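Local coordinates for glutathione transferase lambda1 (Populus trichocarpa, PDB 4PQH), which probably transfers glutathione to electrophilic substrates and, as a thiol-transferase of the plant Lambda class, binds glutathione in its active site, at residues A[35-45]-A[170-181]; A[45-55]-A[99-108]. All coordinates share one frame; numbering follows the deposited sequence. Where two conformers were deposited one is given.

Contact 1: A[35-45]-A[170-181]; sequences TCPYAQRVWIT and LVDIAYAPFIER. With GSH (glutathione), chain C.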
loop_
_atom_site.group_PDB
_atom_site.type_symbol
_atom_site.label_atom_id
_atom_site.label_comp_id
_atom_site.label_asym_id
_atom_site.label_seq_id
_atom_site.Cartn_x
_atom_site.Cartn_y
_atom_site.Cartn_z
ATOM N N THR A 35 4.328 10.246 1.153
ATOM C CA THR A 35 4.034 10.088 -0.268
ATOM C C THR A 35 4.513 8.771 -0.880
ATOM O O THR A 35 4.377 8.567 -2.085
ATOM C CB THR A 35 4.630 11.241 -1.088
ATOM O OG1 THR A 35 6.041 11.307 -0.847
ATOM C CG2 THR A 35 3.979 12.560 -0.703
ATOM N N CYS A 36 5.068 7.879 -0.065
ATOM C CA CYS A 36 5.557 6.601 -0.580
ATOM C C CYS A 36 4.422 5.593 -0.741
ATOM O O CYS A 36 3.751 5.262 0.237
ATOM C CB CYS A 36 6.632 6.022 0.353
ATOM S SG CYS A 36 7.213 4.364 -0.120
ATOM N N PRO A 37 4.212 5.076 -1.966
ATOM C CA PRO A 37 3.101 4.120 -2.125
ATOM C C PRO A 37 3.314 2.785 -1.398
ATOM O O PRO A 37 2.339 2.170 -0.961
ATOM C CB PRO A 37 3.039 3.893 -3.643
ATOM C CG PRO A 37 4.441 4.202 -4.131
ATOM C CD PRO A 37 4.955 5.296 -3.224
ATOM N N TYR A 38 4.555 2.334 -1.272
ATOM C CA TYR A 38 4.824 1.106 -0.533
ATOM C C TYR A 38 4.445 1.273 0.931
ATOM O O TYR A 38 3.823 0.388 1.537
ATOM C CB TYR A 38 6.302 0.730 -0.662
ATOM C CG TYR A 38 6.700 0.441 -2.082
ATOM C CD1 TYR A 38 6.399 -0.778 -2.673
ATOM C CD2 TYR A 38 7.368 1.392 -2.842
ATOM C CE1 TYR A 38 6.757 -1.040 -3.980
ATOM C CE2 TYR A 38 7.725 1.138 -4.138
ATOM C CZ TYR A 38 7.424 -0.073 -4.704
ATOM O OH TYR A 38 7.791 -0.311 -6.004
ATOM N N ALA A 39 4.797 2.424 1.494
ATOM C CA ALA A 39 4.447 2.731 2.876
ATOM C C ALA A 39 2.937 2.910 3.031
ATOM O O ALA A 39 2.352 2.515 4.047
ATOM C CB ALA A 39 5.197 3.976 3.352
ATOM N N GLN A 40 2.302 3.492 2.018
ATOM C CA GLN A 40 0.860 3.684 2.055
ATOM C C GLN A 40 0.125 2.356 2.186
ATOM O O GLN A 40 -0.889 2.289 2.873
ATOM C CB GLN A 40 0.381 4.434 0.814
ATOM C CG GLN A 40 -1.030 4.988 0.949
ATOM C CD GLN A 40 -1.552 5.571 -0.349
ATOM O OE1 GLN A 40 -0.833 5.608 -1.357
ATOM N NE2 GLN A 40 -2.795 6.041 -0.336
ATOM N N ARG A 41 0.624 1.299 1.546
ATOM C CA ARG A 41 0.035 -0.038 1.717
ATOM C C ARG A 41 -0.124 -0.388 3.181
ATOM O O ARG A 41 -1.166 -0.893 3.609
ATOM C CB ARG A 41 0.941 -1.100 1.096
ATOM C CG ARG A 41 0.959 -1.142 -0.421
ATOM C CD ARG A 41 1.917 -2.236 -0.886
ATOM N NE ARG A 41 1.786 -2.553 -2.309
ATOM C CZ ARG A 41 2.740 -3.107 -3.051
ATOM N NH1 ARG A 41 3.925 -3.391 -2.522
ATOM N NH2 ARG A 41 2.503 -3.378 -4.326
ATOM N N VAL A 42 0.915 -0.116 3.953
ATOM C CA VAL A 42 0.951 -0.534 5.346
ATOM C C VAL A 42 0.113 0.405 6.210
ATOM O O VAL A 42 -0.581 -0.021 7.137
ATOM C CB VAL A 42 2.413 -0.615 5.864
ATOM C CG1 VAL A 42 2.452 -1.328 7.197
ATOM C CG2 VAL A 42 3.284 -1.375 4.861
ATOM N N TRP A 43 0.158 1.686 5.877
ATOM C CA TRP A 43 -0.661 2.690 6.535
ATOM C C TRP A 43 -2.159 2.369 6.349
ATOM O O TRP A 43 -2.950 2.442 7.304
ATOM C CB TRP A 43 -0.301 4.052 5.953
ATOM C CG TRP A 43 -0.991 5.241 6.531
ATOM C CD1 TRP A 43 -1.873 5.280 7.576
ATOM C CD2 TRP A 43 -0.846 6.589 6.077
ATOM N NE1 TRP A 43 -2.281 6.581 7.796
ATOM C CE2 TRP A 43 -1.665 7.399 6.885
ATOM C CE3 TRP A 43 -0.091 7.190 5.063
ATOM C CZ2 TRP A 43 -1.760 8.781 6.706
ATOM C CZ3 TRP A 43 -0.187 8.563 4.884
ATOM C CH2 TRP A 43 -1.014 9.341 5.702
ATOM N N ILE A 44 -2.553 2.007 5.129
ATOM C CA ILE A 44 -3.937 1.600 4.863
ATOM C C ILE A 44 -4.305 0.391 5.711
ATOM O O ILE A 44 -5.399 0.336 6.279
ATOM C CB ILE A 44 -4.171 1.255 3.374
ATOM C CG1 ILE A 44 -3.972 2.480 2.482
ATOM C CG2 ILE A 44 -5.589 0.706 3.196
ATOM C CD1 ILE A 44 -3.692 2.115 1.037
ATOM N N THR A 45 -3.409 -0.582 5.809
ATOM C CA THR A 45 -3.678 -1.785 6.601
ATOM C C THR A 45 -3.942 -1.443 8.062
ATOM O O THR A 45 -4.929 -1.887 8.651
ATOM C CB THR A 45 -2.546 -2.811 6.460
ATOM O OG1 THR A 45 -2.406 -3.153 5.077
ATOM C CG2 THR A 45 -2.879 -4.084 7.243
ATOM N N LEU A 170 -6.312 -7.725 1.729
ATOM C CA LEU A 170 -4.964 -7.204 1.553
ATOM C C LEU A 170 -4.583 -7.033 0.101
ATOM O O LEU A 170 -3.710 -6.220 -0.202
ATOM C CB LEU A 170 -3.949 -8.131 2.209
ATOM C CG LEU A 170 -4.040 -8.264 3.723
ATOM C CD1 LEU A 170 -3.059 -9.313 4.193
ATOM C CD2 LEU A 170 -3.800 -6.918 4.414
ATOM N N VAL A 171 -5.191 -7.799 -0.799
ATOM C CA VAL A 171 -4.841 -7.669 -2.213
ATOM C C VAL A 171 -5.261 -6.299 -2.744
ATOM O O VAL A 171 -4.519 -5.645 -3.486
ATOM C CB VAL A 171 -5.461 -8.783 -3.095
ATOM C CG1 VAL A 171 -4.989 -8.633 -4.544
ATOM C CG2 VAL A 171 -5.100 -10.160 -2.570
ATOM N N ASP A 172 -6.452 -5.855 -2.361
ATOM C CA ASP A 172 -6.916 -4.536 -2.778
ATOM C C ASP A 172 -6.010 -3.454 -2.199
ATOM O O ASP A 172 -5.626 -2.507 -2.888
ATOM C CB ASP A 172 -8.365 -4.329 -2.341
ATOM C CG ASP A 172 -9.229 -5.484 -2.738
ATOM O OD1 ASP A 172 -9.467 -5.654 -3.949
ATOM O OD2 ASP A 172 -9.608 -6.256 -1.834
ATOM N N ILE A 173 -5.653 -3.619 -0.936
ATOM C CA ILE A 173 -4.751 -2.696 -0.265
ATOM C C ILE A 173 -3.371 -2.614 -0.954
ATOM O O ILE A 173 -2.790 -1.534 -1.090
ATOM C CB ILE A 173 -4.605 -3.083 1.205
ATOM C CG1 ILE A 173 -5.956 -2.901 1.909
ATOM C CG2 ILE A 173 -3.536 -2.250 1.880
ATOM C CD1 ILE A 173 -5.985 -3.429 3.335
ATOM N N ALA A 174 -2.862 -3.752 -1.405
ATOM C CA ALA A 174 -1.568 -3.784 -2.076
ATOM C C ALA A 174 -1.583 -2.936 -3.352
ATOM O O ALA A 174 -0.617 -2.231 -3.657
ATOM C CB ALA A 174 -1.185 -5.213 -2.391
ATOM N N TYR A 175 -2.674 -3.003 -4.101
ATOM C CA TYR A 175 -2.776 -2.291 -5.374
ATOM C C TYR A 175 -3.226 -0.838 -5.270
ATOM O O TYR A 175 -2.882 -0.033 -6.131
ATOM C CB TYR A 175 -3.681 -3.054 -6.346
ATOM C CG TYR A 175 -2.990 -4.220 -7.005
ATOM C CD1 TYR A 175 -2.293 -4.037 -8.182
ATOM C CD2 TYR A 175 -2.999 -5.495 -6.434
ATOM C CE1 TYR A 175 -1.642 -5.076 -8.789
ATOM C CE2 TYR A 175 -2.347 -6.549 -7.037
ATOM C CZ TYR A 175 -1.668 -6.332 -8.221
ATOM O OH TYR A 175 -1.001 -7.357 -8.852
ATOM N N ALA A 176 -4.003 -0.502 -4.239
ATOM C CA ALA A 176 -4.581 0.838 -4.134
ATOM C C ALA A 176 -3.593 2.012 -4.292
ATOM O O ALA A 176 -3.873 2.929 -5.050
ATOM C CB ALA A 176 -5.447 0.992 -2.869
ATOM N N PRO A 177 -2.429 1.982 -3.609
ATOM C CA PRO A 177 -1.520 3.133 -3.774
ATOM C C PRO A 177 -0.958 3.280 -5.183
ATOM O O PRO A 177 -0.675 4.391 -5.630
ATOM C CB PRO A 177 -0.379 2.805 -2.805
ATOM C CG PRO A 177 -1.042 1.945 -1.747
ATOM C CD PRO A 177 -1.928 1.058 -2.579
ATOM N N PHE A 178 -0.814 2.168 -5.884
ATOM C CA PHE A 178 -0.273 2.205 -7.227
ATOM C C PHE A 178 -1.302 2.610 -8.268
ATOM O O PHE A 178 -1.015 3.447 -9.127
ATOM C CB PHE A 178 0.446 0.897 -7.515
ATOM C CG PHE A 178 1.660 0.730 -6.656
ATOM C CD1 PHE A 178 2.859 1.325 -7.022
ATOM C CD2 PHE A 178 1.583 0.071 -5.442
ATOM C CE1 PHE A 178 3.960 1.228 -6.217
ATOM C CE2 PHE A 178 2.692 -0.025 -4.629
ATOM C CZ PHE A 178 3.892 0.549 -5.027
ATOM N N ILE A 179 -2.523 2.093 -8.163
ATOM C CA ILE A 179 -3.585 2.542 -9.053
ATOM C C ILE A 179 -3.900 4.029 -8.802
ATOM O O ILE A 179 -4.138 4.792 -9.740
ATOM C CB ILE A 179 -4.822 1.630 -8.943
ATOM C CG1 ILE A 179 -4.450 0.233 -9.462
ATOM C CG2 ILE A 179 -5.993 2.223 -9.716
ATOM C CD1 ILE A 179 -5.564 -0.797 -9.357
ATOM N N GLU A 180 -3.827 4.444 -7.539
ATOM C CA GLU A 180 -4.031 5.839 -7.153
ATOM C C GLU A 180 -3.077 6.776 -7.891
ATOM O O GLU A 180 -3.446 7.884 -8.255
ATOM C CB GLU A 180 -3.831 5.987 -5.641
ATOM C CG GLU A 180 -3.837 7.403 -5.114
ATOM C CD GLU A 180 -3.570 7.466 -3.619
ATOM O OE1 GLU A 180 -4.119 6.623 -2.881
ATOM O OE2 GLU A 180 -2.823 8.361 -3.175
ATOM N N ARG A 181 -1.847 6.324 -8.108
ATOM C CA ARG A 181 -0.847 7.146 -8.777
ATOM C C ARG A 181 -0.889 6.971 -10.292
ATOM O O ARG A 181 -0.783 7.949 -11.034
ATOM C CB ARG A 181 0.543 6.830 -8.228
ATOM C CG ARG A 181 0.766 7.391 -6.835
ATOM C CD ARG A 181 1.794 6.584 -6.062
ATOM N NE ARG A 181 2.087 7.191 -4.767
ATOM C CZ ARG A 181 1.301 7.102 -3.701
ATOM N NH1 ARG A 181 0.162 6.424 -3.769
ATOM N NH2 ARG A 181 1.655 7.690 -2.565
HETATM N N1 GSH C . 10.357 -3.454 -1.760
HETATM C CA1 GSH C . 10.167 -2.372 -0.813
HETATM C C1 GSH C . 8.803 -2.549 -0.215
HETATM O O11 GSH C . 7.945 -3.200 -0.850
HETATM O O12 GSH C . 8.539 -2.074 0.905
HETATM C CB1 GSH C . 10.283 -1.017 -1.516
HETATM C CG1 GSH C . 10.361 0.160 -0.545
HETATM C CD1 GSH C . 10.771 1.412 -1.289
HETATM O OE1 GSH C . 11.277 1.296 -2.599
HETATM N N2 GSH C . 10.646 2.593 -0.679
HETATM C CA2 GSH C . 11.271 3.760 -1.290
HETATM C C2 GSH C . 12.396 4.282 -0.454
HETATM O O2 GSH C . 12.377 4.115 0.939
HETATM C CB2 GSH C . 10.281 4.899 -1.482
HETATM S SG2 GSH C . 9.099 4.647 -2.831
HETATM N N3 GSH C . 13.394 4.909 -1.071
HETATM C CA3 GSH C . 14.459 5.497 -0.281
HETATM C C3 GSH C . 15.813 4.977 -0.695
HETATM O O31 GSH C . 16.853 5.466 -0.201
HETATM O O32 GSH C . 15.914 4.047 -1.525
HETATM O O HOH W 1 0.551 -3.067 -6.487
#

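Contact 2: A[45-55]-A[99-108]; sequences TRNCKGLQDKI and IDSHFDGPSL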
loop_
_atom_site.group_PDB
_atom_site.type_symbol
_atom_site.label_atom_id
_atom_site.label_comp_id
_atom_site.label_asym_id
_atom_site.label_seq_id
_atom_site.Cartn_x
_atom_site.Cartn_y
_atom_site.Cartn_z
ATOM N N THR A 45 -3.409 -0.582 5.809
ATOM C CA THR A 45 -3.678 -1.785 6.601
ATOM C C THR A 45 -3.942 -1.443 8.062
ATOM O O THR A 45 -4.929 -1.887 8.651
ATOM C CB THR A 45 -2.546 -2.811 6.460
ATOM O OG1 THR A 45 -2.406 -3.153 5.077
ATOM C CG2 THR A 45 -2.879 -4.084 7.243
ATOM N N ARG A 46 -3.077 -0.622 8.639
ATOM C CA ARG A 46 -3.265 -0.083 9.977
ATOM C C ARG A 46 -4.645 0.537 10.159
ATOM O O ARG A 46 -5.375 0.188 11.089
ATOM C CB ARG A 46 -2.171 0.952 10.260
ATOM C CG ARG A 46 -2.429 1.922 11.416
ATOM C CD ARG A 46 -1.398 3.054 11.329
ATOM N NE ARG A 46 -1.381 4.001 12.442
ATOM C CZ ARG A 46 -1.975 5.194 12.422
ATOM N NH1 ARG A 46 -2.686 5.572 11.366
ATOM N NH2 ARG A 46 -1.872 6.007 13.464
ATOM N N ASN A 47 -5.030 1.426 9.249
ATOM C CA ASN A 47 -6.301 2.118 9.392
ATOM C C ASN A 47 -7.486 1.187 9.234
ATOM O O ASN A 47 -8.457 1.287 9.981
ATOM C CB ASN A 47 -6.425 3.233 8.368
ATOM C CG ASN A 47 -5.490 4.397 8.641
ATOM O OD1 ASN A 47 -4.675 4.370 9.568
ATOM N ND2 ASN A 47 -5.610 5.433 7.828
ATOM N N CYS A 48 -7.411 0.283 8.262
ATOM C CA CYS A 48 -8.525 -0.627 7.997
ATOM C C CYS A 48 -8.780 -1.556 9.170
ATOM O O CYS A 48 -9.897 -2.044 9.356
ATOM C CB CYS A 48 -8.261 -1.449 6.740
ATOM S SG CYS A 48 -8.391 -0.515 5.218
ATOM N N LYS A 49 -7.757 -1.795 9.978
ATOM C CA LYS A 49 -7.906 -2.649 11.143
ATOM C C LYS A 49 -8.199 -1.860 12.418
ATOM O O LYS A 49 -8.320 -2.443 13.492
ATOM C CB LYS A 49 -6.669 -3.535 11.307
ATOM C CG LYS A 49 -6.525 -4.554 10.196
ATOM C CD LYS A 49 -5.307 -5.450 10.388
ATOM C CE LYS A 49 -5.582 -6.528 11.423
ATOM N NZ LYS A 49 -6.504 -7.578 10.891
ATOM N N GLY A 50 -8.346 -0.543 12.300
ATOM C CA GLY A 50 -8.639 0.298 13.454
ATOM C C GLY A 50 -7.479 0.432 14.434
ATOM O O GLY A 50 -7.672 0.581 15.638
ATOM N N LEU A 51 -6.258 0.412 13.910
ATOM C CA LEU A 51 -5.071 0.353 14.759
ATOM C C LEU A 51 -4.371 1.695 14.935
ATOM O O LEU A 51 -3.186 1.737 15.269
ATOM C CB LEU A 51 -4.089 -0.672 14.194
ATOM C CG LEU A 51 -4.615 -2.112 14.132
ATOM C CD1 LEU A 51 -3.680 -2.996 13.328
ATOM C CD2 LEU A 51 -4.814 -2.677 15.533
ATOM N N GLN A 52 -5.100 2.787 14.718
ATOM C CA GLN A 52 -4.502 4.117 14.794
ATOM C C GLN A 52 -3.915 4.418 16.177
ATOM O O GLN A 52 -2.892 5.090 16.287
ATOM C CB GLN A 52 -5.512 5.201 14.384
ATOM C CG GLN A 52 -6.011 5.099 12.938
ATOM C CD GLN A 52 -7.290 4.288 12.792
ATOM O OE1 GLN A 52 -7.574 3.390 13.588
ATOM N NE2 GLN A 52 -8.067 4.601 11.762
ATOM N N ASP A 53 -4.544 3.901 17.225
ATOM C CA ASP A 53 -4.054 4.126 18.585
ATOM C C ASP A 53 -3.004 3.111 19.021
ATOM O O ASP A 53 -2.396 3.260 20.082
ATOM C CB ASP A 53 -5.212 4.105 19.586
ATOM C CG ASP A 53 -6.089 5.331 19.485
ATOM O OD1 ASP A 53 -5.591 6.376 19.011
ATOM O OD2 ASP A 53 -7.270 5.254 19.885
ATOM N N LYS A 54 -2.797 2.085 18.201
ATOM C CA LYS A 54 -1.864 1.012 18.522
ATOM C C LYS A 54 -0.544 1.177 17.774
ATOM O O LYS A 54 0.517 0.809 18.276
ATOM C CB LYS A 54 -2.489 -0.340 18.172
ATOM C CG LYS A 54 -1.604 -1.542 18.459
ATOM C CD LYS A 54 -1.385 -1.729 19.952
ATOM C CE LYS A 54 -0.606 -3.002 20.231
ATOM N NZ LYS A 54 -1.272 -4.198 19.648
ATOM N N ILE A 55 -0.621 1.733 16.570
ATOM C CA ILE A 55 0.551 1.879 15.716
ATOM C C ILE A 55 0.825 3.350 15.456
ATOM O O ILE A 55 0.032 4.038 14.815
ATOM C CB ILE A 55 0.356 1.126 14.385
ATOM C CG1 ILE A 55 0.133 -0.371 14.658
ATOM C CG2 ILE A 55 1.533 1.380 13.450
ATOM C CD1 ILE A 55 -0.239 -1.179 13.438
ATOM N N ILE A 99 0.937 -7.362 9.863
ATOM C CA ILE A 99 0.006 -6.581 10.667
ATOM C C ILE A 99 -1.359 -7.261 10.727
ATOM O O ILE A 99 -1.982 -7.339 11.790
ATOM C CB ILE A 99 -0.115 -5.129 10.154
ATOM C CG1 ILE A 99 1.171 -4.370 10.488
ATOM C CG2 ILE A 99 -1.334 -4.438 10.778
ATOM C CD1 ILE A 99 1.209 -2.965 9.956
ATOM N N ASP A 100 -1.796 -7.792 9.594
ATOM C CA ASP A 100 -3.094 -8.443 9.530
ATOM C C ASP A 100 -3.196 -9.606 10.511
ATOM O O ASP A 100 -4.273 -9.877 11.047
ATOM C CB ASP A 100 -3.370 -8.934 8.112
ATOM C CG ASP A 100 -4.778 -9.468 7.940
ATOM O OD1 ASP A 100 -5.738 -8.851 8.465
ATOM O OD2 ASP A 100 -4.921 -10.511 7.266
ATOM N N SER A 101 -2.072 -10.271 10.754
ATOM C CA SER A 101 -2.055 -11.509 11.517
ATOM C C SER A 101 -1.462 -11.378 12.912
ATOM O O SER A 101 -1.293 -12.379 13.603
ATOM C CB SER A 101 -1.328 -12.603 10.735
ATOM O OG SER A 101 0.034 -12.277 10.557
ATOM N N HIS A 102 -1.163 -10.155 13.337
ATOM C CA HIS A 102 -0.551 -9.954 14.645
ATOM C C HIS A 102 -1.191 -8.836 15.436
ATOM O O HIS A 102 -0.701 -8.468 16.495
ATOM C CB HIS A 102 0.948 -9.670 14.508
ATOM C CG HIS A 102 1.750 -10.871 14.124
ATOM N ND1 HIS A 102 1.863 -11.304 12.822
ATOM C CD2 HIS A 102 2.456 -11.749 14.877
ATOM C CE1 HIS A 102 2.615 -12.391 12.785
ATOM N NE2 HIS A 102 2.986 -12.681 14.021
ATOM N N PHE A 103 -2.284 -8.290 14.915
ATOM C CA PHE A 103 -3.000 -7.226 15.597
ATOM C C PHE A 103 -4.496 -7.488 15.526
ATOM O O PHE A 103 -4.965 -8.228 14.666
ATOM C CB PHE A 103 -2.695 -5.865 14.960
ATOM C CG PHE A 103 -1.273 -5.409 15.129
ATOM C CD1 PHE A 103 -0.279 -5.858 14.277
ATOM C CD2 PHE A 103 -0.935 -4.523 16.138
ATOM C CE1 PHE A 103 1.029 -5.433 14.426
ATOM C CE2 PHE A 103 0.369 -4.098 16.297
ATOM C CZ PHE A 103 1.352 -4.552 15.437
ATOM N N ASP A 104 -5.232 -6.855 16.430
ATOM C CA ASP A 104 -6.684 -6.956 16.466
ATOM C C ASP A 104 -7.301 -6.180 15.297
ATOM O O ASP A 104 -6.602 -5.501 14.530
ATOM C CB ASP A 104 -7.194 -6.421 17.816
ATOM C CG ASP A 104 -8.529 -7.024 18.248
ATOM O OD1 ASP A 104 -9.239 -7.636 17.427
ATOM O OD2 ASP A 104 -8.876 -6.847 19.435
ATOM N N GLY A 105 -8.616 -6.275 15.166
ATOM C CA GLY A 105 -9.329 -5.619 14.090
ATOM C C GLY A 105 -9.813 -6.654 13.100
ATOM O O GLY A 105 -9.440 -7.821 13.194
ATOM N N PRO A 106 -10.656 -6.239 12.146
ATOM C CA PRO A 106 -11.189 -7.181 11.155
ATOM C C PRO A 106 -10.095 -7.868 10.352
ATOM O O PRO A 106 -9.087 -7.246 9.998
ATOM C CB PRO A 106 -12.046 -6.298 10.243
ATOM C CG PRO A 106 -11.582 -4.911 10.492
ATOM C CD PRO A 106 -11.170 -4.880 11.939
ATOM N N SER A 107 -10.278 -9.151 10.076
ATOM C CA SER A 107 -9.341 -9.887 9.238
ATOM C C SER A 107 -9.415 -9.394 7.809
ATOM O O SER A 107 -10.507 -9.257 7.250
ATOM C CB SER A 107 -9.662 -11.383 9.254
ATOM O OG SER A 107 -8.866 -12.071 8.295
ATOM N N LEU A 108 -8.250 -9.151 7.212
ATOM C CA LEU A 108 -8.190 -8.696 5.828
ATOM C C LEU A 108 -7.686 -9.779 4.872
ATOM O O LEU A 108 -7.164 -9.482 3.797
ATOM C CB LEU A 108 -7.327 -7.434 5.732
ATOM C CG LEU A 108 -7.824 -6.276 6.603
ATOM C CD1 LEU A 108 -6.815 -5.138 6.585
ATOM C CD2 LEU A 108 -9.185 -5.781 6.147
HETATM O O HOH W 2 -7.111 -8.990 13.184
HETATM O O HOH W 3 -0.298 -6.774 18.917
#

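Contact 1: A[35-45]-A[170-181]
F178 turns its edge onto the ring of Y38: its CZ stands 3.4 Å from Y38 CE1, and the planes meet at 66° in a T-shaped stack. The opposite face of Y38 carries CB1 of glutathione, which places the tyrosine between the ligand and helix 170-190. F178 is itself covered by P37, whose CB lies over one face in a CH-pi contact. The extended chain of R41 lays a face of its guanidinium against F178 CE2. At its edge, in plane, R41 NE gives a nearly straight bond (170°) to a lone pair of A174 O at 2.8 Å. A water bridges R41 NH2 and the same oxygen, while NH1 turns to S92. Between these groups P177 is a knob among P37, Q40, R41 and I44.

R181 lays its guanidinium face over P37 CB and bonds from its edge: NH1 meets Q40 OE1 at 2.7 Å and also P177 O, and NH2 reaches T35 O from above the carbonyl plane at 2.9 Å. The anti first torsion of Q40 (chi1 -165°) and its extended chain carry the amide across P177 to R181 and to E180, whose OE1 takes Q40 NE2 at 2.9 Å and also binds Y214; T217 is a further partner of NE2. A leucine in place of R181 would probably leave T35 O, Q40 OE1 and P177 O without this donor. C36 SG, 3.3 Å from glutathione SG2, accepts from A39 N. Bonds from R41, Q40 and R181 thus tie the helix that C36 caps to the all-helical domain behind the glutathione site.

Contact 2: A[45-55]-A[99-108]
K49 folds its chain, bent at chi3 (78°) and chi4 (73°), so that its ammonium reaches the last turn of helix 92-102 and the loop after it. There NZ forms a 2.8 Å salt bridge with D100 OD1 and donates to P106 O, also at 2.8 Å, and to D100 O in the carbonyl plane. A water on NZ extends the grip to F103 O and G105 O. D100 OD1 is shared: L108 N reaches its syn side and the lysine its anti side, from opposite faces of the carboxylate. The buried ammonium is thereby surrounded by oxygens, and the paired charge probably helps fix the turn.

Close packing flanks these polar bonds. L108 CD1 lies alongside K49 CG at 3.7 Å, and T45 CG2 touches I99 CG2. L51 puts CD1 between I99 CG2 and F103 CB, the latter only 3.4 Å away. I55 and I99 meet tip to tip through their CD1 atoms, and I55 CD1 also stands over a face of the F103 ring, 14° off its normal, as a CH-pi contact. R46 braces its own segment, NE and NH2 gripping I55 O side-on, and NH2 also pairs with E8. G105 comes so close that its CA lies 3.4 Å from K49 O, where a side chain would clash.

The outer side is looser. K54, in the conformer described (one of two), passes F103 obliquely, its NZ 3.5 Å from F103 CD2, and reaches H102 O through a water; P106 CG merely rests on C48 O at the exposed surface. At G50, positive phi closes helix 37-48 in a Schellman motif. The contact joins the C-terminal ends of two helices packed on the same side of the sheet in the thioredoxin-like domain of a glutathione transferase.

Overall arrangement
Helix 37-48 serves both contacts, and T45 belongs to each. Contact 1 lies near the centre of the chain, is largely buried and crosses from the thioredoxin-like domain to the helical one; contact 2, some 15 Å away between centres, stays within the first domain and reaches the surface. Their chemistry follows: arginine, amide and aromatic groups, some of them lining the glutathione site, in the first; a lysine ammonium held by oxygens of a helix end and the loop that follows, with aliphatic packing, in the second. They touch where V42 packs on I99 and I173 on L108, and L170 N probably bonds to L108 O, so the end of 99-108 also abuts the start of helix 170-190.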